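Local coordinates for MREC protein (Listeria monocytogenes, PDB 2J5U), which probably helps to form and maintain the shape of the bacterial cell, and assembles into dimers that build a 24-subunit oligomer, at residues Lys196-Lys201 and Thr207-Pro212; Asn150-Asp153 and Leu158-Leu161. One frame throughout, in Å; residues are numbered along the deposited sequence.

Contact 1: residues Lys196-Lys201 and Thr207-Pro212; sequences KVETDK and TAFIKP
K196, V197 and E198 pair with F209, A208 and T207 in antiparallel register, the axes of the two short strand segments coming within 4.7 Å of each other and running 163° apart in direction. They are the arms of a beta hairpin, strands 190-199 and 205-212, in one of the two six-stranded beta barrels of MreC. K196–F209 and E198–T207 are hydrogen-bonded pairs, and V197–A208 between them is a non-hydrogen-bonded pair. F209 N gives a firm bond to K196 O (2.8 Å), whereas the return bond from K196 N to F209 O is weak. E198 and T207 exchange bonds in both directions.

K196, E198, T207 and F209 share one face of the sheet, where the phenyl ring of F209 is the centrepiece. K196 runs alongside it, and a bend at chi3 carries the end of the lysine over one ring face. NZ of K196 lies 4.3 Å from the centroid of the F209 ring, only 8° off its normal, in a cation-pi contact; CE of K196 adds a CH-pi contact with the same ring. E198 instead comes to the rim: its CG is in the ring plane, and the carboxylate is turned 71° to that plane. Negative oxygens near ring hydrogens and a positive amine above the pi cloud would probably suit the ring's own charge distribution. Strand 158-165 joins in as well, with L158 and E160 touching F209.

V197 and A208 occupy the other face and meet more loosely, CG2 of V197 lying 4.4 Å from CB of A208. Beyond the paired residues, D200 OD1 accepts a hydrogen bond from S205 N across the connecting turn. At the phenyl rim, CD of E198 approaches CE1 of F209 to 3.6 Å.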
loop_
_atom_site.group_PDB
_atom_site.type_symbol
_atom_site.label_atom_id
_atom_site.label_comp_id
_atom_site.label_asym_id
_atom_site.label_seq_id
_atom_site.Cartn_x
_atom_site.Cartn_y
_atom_site.Cartn_z
ATOM N N LYS A 196 33.838 -69.204 0.689
ATOM C CA LYS A 196 33.085 -69.962 -0.299
ATOM C C LYS A 196 31.609 -69.579 -0.160
ATOM O O LYS A 196 31.158 -69.221 0.928
ATOM C CB LYS A 196 33.283 -71.456 0.003
ATOM C CG LYS A 196 33.137 -72.419 -1.156
ATOM C CD LYS A 196 33.388 -73.883 -0.727
ATOM C CE LYS A 196 32.232 -74.470 0.096
ATOM N NZ LYS A 196 32.431 -75.902 0.515
ATOM N N VAL A 197 30.861 -69.645 -1.256
ATOM C CA VAL A 197 29.435 -69.319 -1.227
ATOM C C VAL A 197 28.636 -70.330 -2.041
ATOM O O VAL A 197 29.103 -70.811 -3.068
ATOM C CB VAL A 197 29.143 -67.925 -1.820
ATOM C CG1 VAL A 197 27.650 -67.670 -1.800
ATOM C CG2 VAL A 197 29.875 -66.849 -1.042
ATOM N N GLU A 198 27.435 -70.656 -1.584
ATOM C CA GLU A 198 26.603 -71.595 -2.317
ATOM C C GLU A 198 25.140 -71.410 -1.962
ATOM O O GLU A 198 24.811 -70.780 -0.958
ATOM C CB GLU A 198 27.037 -73.036 -2.036
ATOM C CG GLU A 198 26.478 -73.654 -0.771
ATOM C CD GLU A 198 27.082 -75.024 -0.473
ATOM O OE1 GLU A 198 26.491 -75.762 0.355
ATOM O OE2 GLU A 198 28.147 -75.356 -1.055
ATOM N N THR A 199 24.271 -71.952 -2.808
ATOM C CA THR A 199 22.827 -71.874 -2.618
ATOM C C THR A 199 22.371 -73.175 -2.001
ATOM O O THR A 199 22.908 -74.227 -2.333
ATOM C CB THR A 199 22.104 -71.702 -3.959
ATOM O OG1 THR A 199 22.410 -70.412 -4.506
ATOM C CG2 THR A 199 20.600 -71.854 -3.776
ATOM N N ASP A 200 21.385 -73.116 -1.110
ATOM C CA ASP A 200 20.907 -74.337 -0.474
ATOM C C ASP A 200 19.855 -75.019 -1.343
ATOM O O ASP A 200 19.253 -74.387 -2.215
ATOM C CB ASP A 200 20.342 -74.038 0.914
ATOM C CG ASP A 200 19.051 -73.261 0.856
ATOM O OD1 ASP A 200 19.067 -72.151 0.290
ATOM O OD2 ASP A 200 18.021 -73.760 1.373
ATOM N N LYS A 201 19.652 -76.313 -1.097
ATOM C CA LYS A 201 18.703 -77.128 -1.853
ATOM C C LYS A 201 17.358 -76.470 -2.128
ATOM O O LYS A 201 16.912 -76.429 -3.273
ATOM C CB LYS A 201 18.494 -78.478 -1.150
ATOM C CG LYS A 201 18.467 -78.396 0.364
ATOM C CD LYS A 201 18.249 -79.761 0.999
ATOM C CE LYS A 201 18.055 -79.626 2.503
ATOM N NZ LYS A 201 17.586 -80.886 3.144
ATOM N N THR A 207 24.309 -69.754 1.601
ATOM C CA THR A 207 25.120 -70.135 2.736
ATOM C C THR A 207 26.546 -69.807 2.380
ATOM O O THR A 207 27.021 -70.178 1.312
ATOM C CB THR A 207 25.016 -71.639 3.018
ATOM O OG1 THR A 207 23.642 -71.992 3.213
ATOM C CG2 THR A 207 25.811 -72.004 4.267
ATOM N N ALA A 208 27.225 -69.086 3.257
ATOM C CA ALA A 208 28.611 -68.749 3.013
ATOM C C ALA A 208 29.454 -69.543 4.000
ATOM O O ALA A 208 29.007 -69.865 5.103
ATOM C CB ALA A 208 28.839 -67.261 3.208
ATOM N N PHE A 209 30.662 -69.891 3.589
ATOM C CA PHE A 209 31.560 -70.617 4.462
ATOM C C PHE A 209 32.620 -69.604 4.814
ATOM O O PHE A 209 33.152 -68.906 3.948
ATOM C CB PHE A 209 32.097 -71.850 3.753
ATOM C CG PHE A 209 31.029 -72.847 3.456
ATOM C CD1 PHE A 209 30.200 -72.687 2.352
ATOM C CD2 PHE A 209 30.769 -73.887 4.341
ATOM C CE1 PHE A 209 29.121 -73.551 2.137
ATOM C CE2 PHE A 209 29.693 -74.758 4.139
ATOM C CZ PHE A 209 28.868 -74.589 3.038
ATOM N N ILE A 210 32.904 -69.510 6.104
ATOM C CA ILE A 210 33.817 -68.501 6.578
ATOM C C ILE A 210 35.068 -68.961 7.287
ATOM O O ILE A 210 35.057 -69.918 8.057
ATOM C CB ILE A 210 33.015 -67.533 7.465
ATOM C CG1 ILE A 210 31.924 -66.895 6.594
ATOM C CG2 ILE A 210 33.925 -66.485 8.103
ATOM C CD1 ILE A 210 30.870 -66.143 7.358
ATOM N N LYS A 211 36.156 -68.251 7.005
ATOM C CA LYS A 211 37.447 -68.531 7.607
ATOM C C LYS A 211 37.587 -67.662 8.850
ATOM O O LYS A 211 37.780 -66.452 8.746
ATOM C CB LYS A 211 38.560 -68.191 6.624
ATOM C CG LYS A 211 39.950 -68.334 7.204
ATOM C CD LYS A 211 40.984 -67.756 6.257
ATOM C CE LYS A 211 42.376 -67.804 6.878
ATOM N NZ LYS A 211 43.396 -67.144 6.006
ATOM N N PRO A 212 37.488 -68.263 10.043
ATOM C CA PRO A 212 37.618 -67.450 11.247
ATOM C C PRO A 212 38.906 -66.666 11.228
ATOM O O PRO A 212 39.941 -67.176 10.801
ATOM C CB PRO A 212 37.567 -68.480 12.372
ATOM C CG PRO A 212 38.062 -69.714 11.736
ATOM C CD PRO A 212 37.410 -69.691 10.387
#

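Contact 2: residues Asn150-Asp153 and Leu158-Leu161; sequences NGYD and LLEL
N150 and G151 meet E160 through backbone hydrogen bonds: N150 N donates to E160 O at 2.8 Å, and E160 N to G151 O at 2.9 Å. Two residues, N150 and G151, are therefore set against the single residue E160. This is a beta bulge in the hairpin of strands 145-153 and 158-165, within the second barrel of the chain. G151 adopts phi 124°, a value natural to a residue without a side chain. Past the bulge, D153 N bonds to L158 O at 3.1 Å, but the reverse bond, from L158 N to D153 O, is weak.

Apolar contact is concentrated at Y152 and L159, a non-hydrogen-bonded pair whose side chains share a face. CD1 of L159 comes in at the edge of the phenol ring, 3.4 Å from CD2 of Y152, though the leucine torsions are off the usual rotamers and the exact approach is uncertain.

Polar side chains look beyond the paired segments. N150 ND2 bonds to the carbonyls of N133 and V131 while its OD1 receives K162 NZ; D153 OD1 takes T156 N in the turn. CB of E160 rests 3.6 Å from N150 O.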
loop_
_atom_site.group_PDB
_atom_site.type_symbol
_atom_site.label_atom_id
_atom_site.label_comp_id
_atom_site.label_asym_id
_atom_site.label_seq_id
_atom_site.Cartn_x
_atom_site.Cartn_y
_atom_site.Cartn_z
ATOM N N ASN A 150 26.460 -70.924 12.233
ATOM C CA ASN A 150 26.004 -72.123 12.906
ATOM C C ASN A 150 26.627 -73.383 12.335
ATOM O O ASN A 150 26.111 -73.961 11.385
ATOM C CB ASN A 150 24.491 -72.200 12.779
ATOM C CG ASN A 150 23.921 -73.433 13.415
ATOM O OD1 ASN A 150 23.100 -74.126 12.821
ATOM N ND2 ASN A 150 24.343 -73.713 14.636
ATOM N N GLY A 151 27.737 -73.816 12.919
ATOM C CA GLY A 151 28.381 -75.019 12.430
ATOM C C GLY A 151 29.832 -74.839 12.039
ATOM O O GLY A 151 30.186 -73.897 11.327
ATOM N N TYR A 152 30.681 -75.744 12.512
ATOM C CA TYR A 152 32.099 -75.692 12.196
ATOM C C TYR A 152 32.530 -77.022 11.582
ATOM O O TYR A 152 32.105 -78.088 12.025
ATOM C CB TYR A 152 32.920 -75.398 13.454
ATOM C CG TYR A 152 34.405 -75.353 13.193
ATOM C CD1 TYR A 152 35.255 -76.353 13.667
ATOM C CD2 TYR A 152 34.965 -74.314 12.460
ATOM C CE1 TYR A 152 36.626 -76.312 13.418
ATOM C CE2 TYR A 152 36.339 -74.265 12.203
ATOM C CZ TYR A 152 37.160 -75.260 12.687
ATOM O OH TYR A 152 38.512 -75.175 12.458
ATOM N N ASP A 153 33.360 -76.952 10.547
ATOM C CA ASP A 153 33.846 -78.145 9.878
ATOM C C ASP A 153 35.332 -78.288 10.193
ATOM O O ASP A 153 36.145 -77.464 9.771
ATOM C CB ASP A 153 33.616 -78.019 8.374
ATOM C CG ASP A 153 33.881 -79.311 7.636
ATOM O OD1 ASP A 153 35.067 -79.664 7.444
ATOM O OD2 ASP A 153 32.900 -79.981 7.253
ATOM N N LEU A 158 36.171 -74.284 8.335
ATOM C CA LEU A 158 35.239 -73.211 8.011
ATOM C C LEU A 158 33.927 -73.161 8.801
ATOM O O LEU A 158 33.323 -74.189 9.124
ATOM C CB LEU A 158 34.907 -73.252 6.519
ATOM C CG LEU A 158 36.095 -73.046 5.579
ATOM C CD1 LEU A 158 35.615 -73.073 4.142
ATOM C CD2 LEU A 158 36.782 -71.727 5.890
ATOM N N LEU A 159 33.501 -71.933 9.086
ATOM C CA LEU A 159 32.265 -71.642 9.800
ATOM C C LEU A 159 31.148 -71.518 8.764
ATOM O O LEU A 159 31.382 -71.013 7.661
ATOM C CB LEU A 159 32.405 -70.316 10.542
ATOM C CG LEU A 159 32.610 -70.235 12.057
ATOM C CD1 LEU A 159 32.877 -71.598 12.654
ATOM C CD2 LEU A 159 33.754 -69.264 12.334
ATOM N N GLU A 160 29.947 -71.982 9.111
ATOM C CA GLU A 160 28.793 -71.902 8.214
ATOM C C GLU A 160 27.908 -70.685 8.494
ATOM O O GLU A 160 27.355 -70.552 9.582
ATOM C CB GLU A 160 27.914 -73.148 8.334
ATOM C CG GLU A 160 28.265 -74.280 7.393
ATOM C CD GLU A 160 27.102 -75.251 7.204
ATOM O OE1 GLU A 160 26.069 -74.833 6.627
ATOM O OE2 GLU A 160 27.214 -76.424 7.634
ATOM N N LEU A 161 27.766 -69.807 7.510
ATOM C CA LEU A 161 26.917 -68.629 7.653
ATOM C C LEU A 161 25.642 -68.990 6.921
ATOM O O LEU A 161 25.627 -69.026 5.698
ATOM C CB LEU A 161 27.553 -67.424 6.977
ATOM C CG LEU A 161 27.272 -66.076 7.633
ATOM C CD1 LEU A 161 27.620 -64.989 6.642
ATOM C CD2 LEU A 161 25.821 -65.975 8.061
#

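How the contacts relate
From the N terminus, the chain first completes contact 2, where the short loop after residue 153 returns it antiparallel along 158-161. Only later, after strand 175-178, do strands 190-199 and 205-212 fold back on each other to close contact 1. The two hairpins thus stand in series, neither nested nor crossing. In space they become neighbours, because strand 205-212 lies beside strand 158-165. I210 N and L159 O, 2.6 Å apart, and A208 O and L161 N, 2.7 Å apart, are probable hydrogen bonds across that seam. With that seam, contacts 1 and 2 line up four consecutive strands of one barrel wall, in the order 145-153, 158-165, 205-212, 190-199.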